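450aa long hypothetical fmu protein (PDB 2YXL) probably methylates carbon 5 of cytosine in RNA, using S-adenosyl-L-methionine as methyl donor. Local coordinates at residues Gly203-Asp208 against Leu222-Pro227; Glu149-Glu152 against Pro158-Leu161; Ala249-Val254 against Arg384-Thr389. All blocks are in the same frame, centred on the assembly; numbering follows the deposited sequence.

Contact 1 of 3, residues Gly203-Asp208 against Leu222-Pro227; sequences GELEED and LKIKGP
L205, I224 and L222 supply all 107 Å² of surface buried here, and one methyl on the helix makes every close approach. CD1 of L205 lies 3.8 Å from CG2 of I224 and 4.0 Å from CD1 of L222. Seen from L205 CD1, these two strand methyls stand nearly at a right angle to each other, about 85° apart, so the helix methyl has a partner on each of two strand residues.

The approach directions differ. The side chain of L205 crosses that of I224 at roughly 90° but meets L222 on a slant. L205 buries 57 Å², the largest share, in keeping with its contact to both strand residues; I224 follows with 32 Å² and L222 with 18 Å².

For I224 the first torsion decides which branch meets the helix. With chi1 at 65°, CG1 sits between the backbone N and the carbonyl carbon, which leaves CG2 beside the N and within touching distance of L205. The nearest backbone pair, the CA atoms of L205 and I224, is 8.6 Å apart, a spacing bridged by side chains alone.

All three residues are buried. L205 also packs on V212 and Y228, while L222 reaches V198, V201 and I202 on the same helix and I189 and V191 on the sheet. Helix 198-207 thus lies against a face of the four-stranded antiparallel sheet of the ferredoxin-like domain, in which strand 221-225 runs between strands 212-214 and 186-191.

Contact 2 of 3, residues Glu149-Glu152 against Pro158-Leu161; sequences EELE and PSWL
The corner between helix 147-155 and helix 159-169 is joined by a carboxylate of the first helix, E152, and the opening backbone N-H of the second, that of S159. E152 OE1 accepts this bond at 2.8 Å from S159 N. The N-H...O angle of 143° shows it to be clearly bent, and the oxygen uses its anti lone pair, the one directed away from OE2.

E152 reaches across with its chain extended beyond CG (chi2 -170°), which also brings OE1 to 3.4 Å from CA of P158 and 3.6 Å from CB of S159. P158 occupies the N-cap position, and its proline ring packs on W354 of helix 352-355. Beside the polar bond, CD2 of L151 approaches OG of S159 to 4.2 Å, an ordinary van der Waals distance.

Replacing E152 by an alanine would probably leave the S159 N-H without this acceptor and open a gap beside P158. The negative carboxylate stands at a helix start, where the helix dipole is likely to favour its charge. An acidic side chain accepting a first-turn N-H is a familiar feature of helix N-termini, realised here across a tight helix-to-helix connection.

Contact 3 of 3, residues Ala249-Val254 against Arg384-Thr389; sequences AVASIV and RLLYTT
L386 and A251 make the main packing between strand 383-389 and helix 246-255 in the Rossmann-like fold of the class I methyltransferases. The helix segment runs almost antiparallel to the strand segment, with 168° between their directions and 9.5 Å between their axes, and the facing surfaces bury 152 Å² in total.

The side chain of L386 gives the path across. Its CB leaves the strand toward the helix and acts as a spacer, CB of L386 lying 6.5 Å from CB of A251. At CG, which lies anti to the backbone N (chi1 175°), the chain forks and the two methyls take separate partners. CD2 goes to A251, at 4.1 Å from its CB; it is also modelled very near the carbonyl of that residue, a closeness that carries little weight at this resolution. CD1 turns to the next helical turn and lies 4.3 Å from CG1 of V254. The fork is therefore set across one turn of helix, with A251 and V254, three residues apart, receiving one branch each.

A251 covers a second strand residue as well, and the closest pair of CA atoms is here, CA of A251 lying 7.3 Å from CA of T388. Behind the interface, A251 touches K273, and S252 OG makes a weak hydrogen bond to the backbone O of K273, a predicted S-adenosyl-L-methionine-binding residue.

T388 sits about 7 Å from the bound sinefungin, measured from its side chain, and its two branches divide the work. CG2 meets CB of A251 at 4.1 Å, while OG1 is hydrogen-bonded to OD1 of D337, another predicted cofactor-binding residue.

Overall arrangement
Beyond the N-terminal helices, the chain reaches contact 2 first, where five residues separate the segments and the closure joins two successive helices. Contact 1 follows, closing a 13-residue connection that carries strand 212-214 and placing a helix on the ferredoxin-like sheet. Contact 3 comes last and spans 129 residues, bringing the helix before strand 262-265 against a late strand of the methyltransferase sheet. The three loops lie in series, neither nested nor crossed. They do not touch in space: contacts 1 and 3 approach to about 8 Å between nearest atoms, whereas contact 2 stays about 21 Å from contact 1 and 13 Å from contact 3.

Contact 1 of 3, residues Gly203-Asp208 against Leu222-Pro227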
loop_
_atom_site.group_PDB
_atom_site.type_symbol
_atom_site.label_atom_id
_atom_site.label_comp_id
_atom_site.label_asym_id
_atom_site.label_seq_id
_atom_site.Cartn_x
_atom_site.Cartn_y
_atom_site.Cartn_z
ATOM N N GLY A 203 25.392 3.987 -5.190
ATOM C CA GLY A 203 26.634 4.171 -4.436
ATOM C C GLY A 203 26.434 4.769 -3.053
ATOM O O GLY A 203 27.041 4.314 -2.082
ATOM N N GLU A 204 25.578 5.788 -2.969
ATOM C CA GLU A 204 25.259 6.449 -1.701
ATOM C C GLU A 204 24.519 5.509 -0.744
ATOM O O GLU A 204 24.719 5.571 0.472
ATOM C CB GLU A 204 24.435 7.720 -1.945
ATOM C CG GLU A 204 24.329 8.654 -0.735
ATOM C CD GLU A 204 23.240 9.708 -0.885
ATOM O OE1 GLU A 204 23.099 10.283 -1.988
ATOM O OE2 GLU A 204 22.527 9.971 0.107
ATOM N N LEU A 205 23.672 4.643 -1.301
ATOM C CA LEU A 205 22.965 3.628 -0.517
ATOM C C LEU A 205 23.905 2.516 -0.055
ATOM O O LEU A 205 23.836 2.075 1.095
ATOM C CB LEU A 205 21.799 3.034 -1.313
ATOM C CG LEU A 205 20.576 3.915 -1.588
ATOM C CD1 LEU A 205 19.716 3.285 -2.668
ATOM C CD2 LEU A 205 19.765 4.158 -0.320
ATOM N N GLU A 206 24.782 2.072 -0.953
ATOM C CA GLU A 206 25.780 1.052 -0.628
ATOM C C GLU A 206 26.906 1.609 0.249
ATOM O O GLU A 206 27.717 0.847 0.780
ATOM C CB GLU A 206 26.338 0.402 -1.897
ATOM C CG GLU A 206 25.330 -0.494 -2.619
ATOM C CD GLU A 206 25.904 -1.190 -3.844
ATOM O OE1 GLU A 206 25.376 -2.263 -4.211
ATOM O OE2 GLU A 206 26.874 -0.675 -4.442
ATOM N N GLU A 207 26.944 2.934 0.397
ATOM C CA GLU A 207 27.854 3.592 1.337
ATOM C C GLU A 207 27.389 3.312 2.767
ATOM O O GLU A 207 28.206 3.183 3.681
ATOM C CB GLU A 207 27.908 5.099 1.079
ATOM C CG GLU A 207 29.289 5.717 1.256
ATOM C CD GLU A 207 30.206 5.474 0.065
ATOM O OE1 GLU A 207 29.696 5.333 -1.067
ATOM O OE2 GLU A 207 31.440 5.433 0.261
ATOM N N ASP A 208 26.069 3.230 2.944
ATOM C CA ASP A 208 25.462 2.674 4.150
ATOM C C ASP A 208 25.485 1.148 4.058
ATOM O O ASP A 208 26.068 0.583 3.131
ATOM C CB ASP A 208 24.013 3.154 4.296
ATOM C CG ASP A 208 23.903 4.544 4.894
ATOM O OD1 ASP A 208 22.975 5.280 4.495
ATOM O OD2 ASP A 208 24.722 4.904 5.768
ATOM N N LEU A 222 14.638 0.954 -7.774
ATOM C CA LEU A 222 15.558 0.171 -6.962
ATOM C C LEU A 222 14.816 -0.516 -5.837
ATOM O O LEU A 222 13.962 0.085 -5.183
ATOM C CB LEU A 222 16.661 1.057 -6.372
ATOM C CG LEU A 222 17.463 1.989 -7.285
ATOM C CD1 LEU A 222 18.298 2.932 -6.438
ATOM C CD2 LEU A 222 18.336 1.212 -8.266
ATOM N N LYS A 223 15.144 -1.782 -5.612
ATOM C CA LYS A 223 14.674 -2.478 -4.426
ATOM C C LYS A 223 15.782 -2.450 -3.382
ATOM O O LYS A 223 16.916 -2.849 -3.655
ATOM C CB LYS A 223 14.223 -3.902 -4.759
ATOM C CG LYS A 223 12.982 -3.942 -5.654
ATOM C CD LYS A 223 12.610 -5.360 -6.089
ATOM C CE LYS A 223 11.254 -5.387 -6.825
ATOM N NZ LYS A 223 11.297 -4.779 -8.203
ATOM N N ILE A 224 15.460 -1.925 -2.204
ATOM C CA ILE A 224 16.412 -1.851 -1.100
ATOM C C ILE A 224 15.926 -2.683 0.081
ATOM O O ILE A 224 14.733 -2.708 0.384
ATOM C CB ILE A 224 16.731 -0.385 -0.676
ATOM C CG1 ILE A 224 15.494 0.326 -0.110
ATOM C CG2 ILE A 224 17.329 0.395 -1.849
ATOM C CD1 ILE A 224 15.798 1.620 0.638
ATOM N N LYS A 225 16.855 -3.380 0.729
ATOM C CA LYS A 225 16.523 -4.246 1.853
ATOM C C LYS A 225 16.449 -3.422 3.135
ATOM O O LYS A 225 17.449 -2.848 3.573
ATOM C CB LYS A 225 17.553 -5.376 1.988
ATOM C CG LYS A 225 17.077 -6.575 2.807
ATOM C CD LYS A 225 18.081 -7.716 2.739
ATOM C CE LYS A 225 17.450 -9.065 3.062
ATOM N NZ LYS A 225 17.187 -9.251 4.517
ATOM N N GLY A 226 15.255 -3.366 3.723
ATOM C CA GLY A 226 15.025 -2.637 4.969
ATOM C C GLY A 226 15.802 -3.208 6.146
ATOM O O GLY A 226 16.424 -4.265 6.022
ATOM N N PRO A 227 15.775 -2.513 7.302
ATOM C CA PRO A 227 15.068 -1.250 7.511
ATOM C C PRO A 227 15.853 -0.038 7.008
ATOM O O PRO A 227 17.085 -0.030 7.049
ATOM C CB PRO A 227 14.904 -1.192 9.028
ATOM C CG PRO A 227 16.064 -1.953 9.562
ATOM C CD PRO A 227 16.469 -2.964 8.522
#

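Contact 2 of 3, residues Glu149-Glu152 against Pro158-Leu161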
loop_
_atom_site.group_PDB
_atom_site.type_symbol
_atom_site.label_atom_id
_atom_site.label_comp_id
_atom_site.label_asym_id
_atom_site.label_seq_id
_atom_site.Cartn_x
_atom_site.Cartn_y
_atom_site.Cartn_z
ATOM N N GLU A 149 -12.316 -22.828 7.979
ATOM C CA GLU A 149 -11.301 -22.314 8.902
ATOM C C GLU A 149 -9.909 -22.843 8.566
ATOM O O GLU A 149 -8.919 -22.124 8.700
ATOM C CB GLU A 149 -11.661 -22.631 10.356
ATOM C CG GLU A 149 -12.803 -21.790 10.913
ATOM C CD GLU A 149 -12.887 -21.823 12.432
ATOM O OE1 GLU A 149 -12.787 -22.922 13.022
ATOM O OE2 GLU A 149 -13.064 -20.743 13.037
ATOM N N GLU A 150 -9.846 -24.097 8.121
ATOM C CA GLU A 150 -8.598 -24.710 7.674
ATOM C C GLU A 150 -8.066 -24.004 6.426
ATOM O O GLU A 150 -6.861 -23.768 6.302
ATOM C CB GLU A 150 -8.810 -26.200 7.394
ATOM C CG GLU A 150 -7.556 -27.063 7.508
ATOM C CD GLU A 150 -7.209 -27.417 8.947
ATOM O OE1 GLU A 150 -7.288 -28.615 9.297
ATOM O OE2 GLU A 150 -6.863 -26.505 9.729
ATOM N N LEU A 151 -8.978 -23.666 5.516
ATOM C CA LEU A 151 -8.654 -22.941 4.289
ATOM C C LEU A 151 -8.140 -21.531 4.584
ATOM O O LEU A 151 -7.139 -21.099 4.011
ATOM C CB LEU A 151 -9.885 -22.881 3.376
ATOM C CG LEU A 151 -9.862 -22.016 2.111
ATOM C CD1 LEU A 151 -9.122 -22.704 0.966
ATOM C CD2 LEU A 151 -11.285 -21.664 1.697
ATOM N N GLU A 152 -8.829 -20.826 5.481
ATOM C CA GLU A 152 -8.461 -19.460 5.852
ATOM C C GLU A 152 -7.086 -19.387 6.511
ATOM O O GLU A 152 -6.375 -18.400 6.348
ATOM C CB GLU A 152 -9.517 -18.838 6.770
ATOM C CG GLU A 152 -10.819 -18.455 6.073
ATOM C CD GLU A 152 -11.746 -17.627 6.952
ATOM O OE1 GLU A 152 -12.484 -16.783 6.403
ATOM O OE2 GLU A 152 -11.738 -17.815 8.190
ATOM N N PRO A 158 -9.492 -14.041 4.294
ATOM C CA PRO A 158 -10.902 -14.379 4.506
ATOM C C PRO A 158 -11.460 -15.200 3.347
ATOM O O PRO A 158 -11.015 -15.047 2.207
ATOM C CB PRO A 158 -11.588 -13.014 4.581
ATOM C CG PRO A 158 -10.702 -12.100 3.824
ATOM C CD PRO A 158 -9.303 -12.602 4.025
ATOM N N SER A 159 -12.426 -16.060 3.655
ATOM C CA SER A 159 -12.994 -17.007 2.694
ATOM C C SER A 159 -13.547 -16.357 1.422
ATOM O O SER A 159 -13.394 -16.906 0.329
ATOM C CB SER A 159 -14.077 -17.857 3.367
ATOM O OG SER A 159 -14.377 -19.003 2.589
ATOM N N TRP A 160 -14.182 -15.193 1.570
ATOM C CA TRP A 160 -14.752 -14.469 0.429
ATOM C C TRP A 160 -13.673 -14.012 -0.552
ATOM O O TRP A 160 -13.893 -14.032 -1.765
ATOM C CB TRP A 160 -15.605 -13.277 0.890
ATOM C CG TRP A 160 -14.819 -12.044 1.275
ATOM C CD1 TRP A 160 -14.398 -11.701 2.527
ATOM C CD2 TRP A 160 -14.366 -10.999 0.399
ATOM N NE1 TRP A 160 -13.711 -10.509 2.487
ATOM C CE2 TRP A 160 -13.676 -10.058 1.193
ATOM C CE3 TRP A 160 -14.477 -10.771 -0.982
ATOM C CZ2 TRP A 160 -13.097 -8.901 0.656
ATOM C CZ3 TRP A 160 -13.901 -9.622 -1.518
ATOM C CH2 TRP A 160 -13.220 -8.702 -0.698
ATOM N N LEU A 161 -12.519 -13.602 -0.021
ATOM C CA LEU A 161 -11.399 -13.153 -0.842
ATOM C C LEU A 161 -10.778 -14.338 -1.570
ATOM O O LEU A 161 -10.536 -14.268 -2.775
ATOM C CB LEU A 161 -10.337 -12.449 0.008
ATOM C CG LEU A 161 -9.620 -11.196 -0.525
ATOM C CD1 LEU A 161 -8.204 -11.128 0.028
ATOM C CD2 LEU A 161 -9.594 -11.085 -2.052
#

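Contact 3 of 3, residues Ala249-Val254 against Arg384-Thr389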
loop_
_atom_site.group_PDB
_atom_site.type_symbol
_atom_site.label_atom_id
_atom_site.label_comp_id
_atom_site.label_asym_id
_atom_site.label_seq_id
_atom_site.Cartn_x
_atom_site.Cartn_y
_atom_site.Cartn_z
ATOM N N ALA A 249 5.542 2.876 -11.455
ATOM C CA ALA A 249 6.505 3.584 -12.302
ATOM C C ALA A 249 6.268 3.326 -13.790
ATOM O O ALA A 249 6.454 4.223 -14.615
ATOM C CB ALA A 249 7.917 3.203 -11.928
ATOM N N VAL A 250 5.869 2.097 -14.120
ATOM C CA VAL A 250 5.559 1.696 -15.494
ATOM C C VAL A 250 4.384 2.507 -16.060
ATOM O O VAL A 250 4.405 2.909 -17.228
ATOM C CB VAL A 250 5.263 0.169 -15.579
ATOM C CG1 VAL A 250 4.668 -0.215 -16.936
ATOM C CG2 VAL A 250 6.526 -0.639 -15.300
ATOM N N ALA A 251 3.380 2.753 -15.220
ATOM C CA ALA A 251 2.195 3.527 -15.600
ATOM C C ALA A 251 2.544 4.823 -16.330
ATOM O O ALA A 251 2.124 5.021 -17.471
ATOM C CB ALA A 251 1.322 3.812 -14.378
ATOM N N SER A 252 3.331 5.687 -15.686
ATOM C CA SER A 252 3.732 6.965 -16.283
ATOM C C SER A 252 4.514 6.798 -17.583
ATOM O O SER A 252 4.339 7.581 -18.514
ATOM C CB SER A 252 4.538 7.808 -15.295
ATOM O OG SER A 252 3.726 8.253 -14.223
ATOM N N ILE A 253 5.373 5.781 -17.641
ATOM C CA ILE A 253 6.176 5.515 -18.839
ATOM C C ILE A 253 5.285 5.090 -20.011
ATOM O O ILE A 253 5.515 5.496 -21.148
ATOM C CB ILE A 253 7.304 4.472 -18.562
ATOM C CG1 ILE A 253 8.343 5.060 -17.605
ATOM C CG2 ILE A 253 7.993 4.028 -19.864
ATOM C CD1 ILE A 253 9.122 4.025 -16.802
ATOM N N VAL A 254 4.263 4.291 -19.715
ATOM C CA VAL A 254 3.311 3.815 -20.724
ATOM C C VAL A 254 2.495 4.961 -21.347
ATOM O O VAL A 254 2.391 5.049 -22.573
ATOM C CB VAL A 254 2.392 2.697 -20.150
ATOM C CG1 VAL A 254 1.144 2.488 -21.015
ATOM C CG2 VAL A 254 3.174 1.396 -20.014
ATOM N N ARG A 384 -4.416 10.961 -25.352
ATOM C CA ARG A 384 -4.437 9.615 -24.773
ATOM C C ARG A 384 -4.857 9.599 -23.303
ATOM O O ARG A 384 -4.548 10.515 -22.542
ATOM C CB ARG A 384 -3.076 8.928 -24.930
ATOM C CG ARG A 384 -2.780 8.438 -26.342
ATOM C CD ARG A 384 -1.565 7.532 -26.377
ATOM N NE ARG A 384 -1.304 7.016 -27.721
ATOM C CZ ARG A 384 -0.398 6.085 -28.009
ATOM N NH1 ARG A 384 0.345 5.548 -27.049
ATOM N NH2 ARG A 384 -0.237 5.683 -29.261
ATOM N N LEU A 385 -5.562 8.538 -22.920
ATOM C CA LEU A 385 -6.013 8.340 -21.553
ATOM C C LEU A 385 -5.436 7.026 -21.035
ATOM O O LEU A 385 -5.571 5.988 -21.686
ATOM C CB LEU A 385 -7.547 8.281 -21.507
ATOM C CG LEU A 385 -8.348 8.556 -20.221
ATOM C CD1 LEU A 385 -9.806 8.184 -20.428
ATOM C CD2 LEU A 385 -7.813 7.843 -18.993
ATOM N N LEU A 386 -4.789 7.069 -19.874
ATOM C CA LEU A 386 -4.389 5.838 -19.199
ATOM C C LEU A 386 -5.169 5.660 -17.909
ATOM O O LEU A 386 -5.195 6.545 -17.053
ATOM C CB LEU A 386 -2.880 5.781 -18.930
ATOM C CG LEU A 386 -2.382 4.574 -18.114
ATOM C CD1 LEU A 386 -2.503 3.247 -18.870
ATOM C CD2 LEU A 386 -0.953 4.791 -17.647
ATOM N N TYR A 387 -5.814 4.505 -17.798
ATOM C CA TYR A 387 -6.540 4.137 -16.602
ATOM C C TYR A 387 -5.758 3.045 -15.876
ATOM O O TYR A 387 -5.399 2.024 -16.470
ATOM C CB TYR A 387 -7.945 3.659 -16.977
ATOM C CG TYR A 387 -8.778 3.139 -15.828
ATOM C CD1 TYR A 387 -9.503 4.011 -15.011
ATOM C CD2 TYR A 387 -8.865 1.772 -15.574
ATOM C CE1 TYR A 387 -10.288 3.532 -13.961
ATOM C CE2 TYR A 387 -9.645 1.283 -14.525
ATOM C CZ TYR A 387 -10.351 2.168 -13.727
ATOM O OH TYR A 387 -11.111 1.681 -12.689
ATOM N N THR A 388 -5.473 3.281 -14.600
ATOM C CA THR A 388 -4.797 2.288 -13.772
ATOM C C THR A 388 -5.450 2.186 -12.410
ATOM O O THR A 388 -5.957 3.174 -11.879
ATOM C CB THR A 388 -3.286 2.595 -13.550
ATOM O OG1 THR A 388 -3.130 3.863 -12.901
ATOM C CG2 THR A 388 -2.510 2.585 -14.852
ATOM N N THR A 389 -5.449 0.970 -11.871
ATOM C CA THR A 389 -5.736 0.720 -10.464
ATOM C C THR A 389 -4.667 -0.223 -9.918
ATOM O O THR A 389 -3.971 -0.902 -10.682
ATOM C CB THR A 389 -7.117 0.053 -10.246
ATOM O OG1 THR A 389 -7.054 -1.325 -10.641
ATOM C CG2 THR A 389 -8.225 0.771 -11.025
#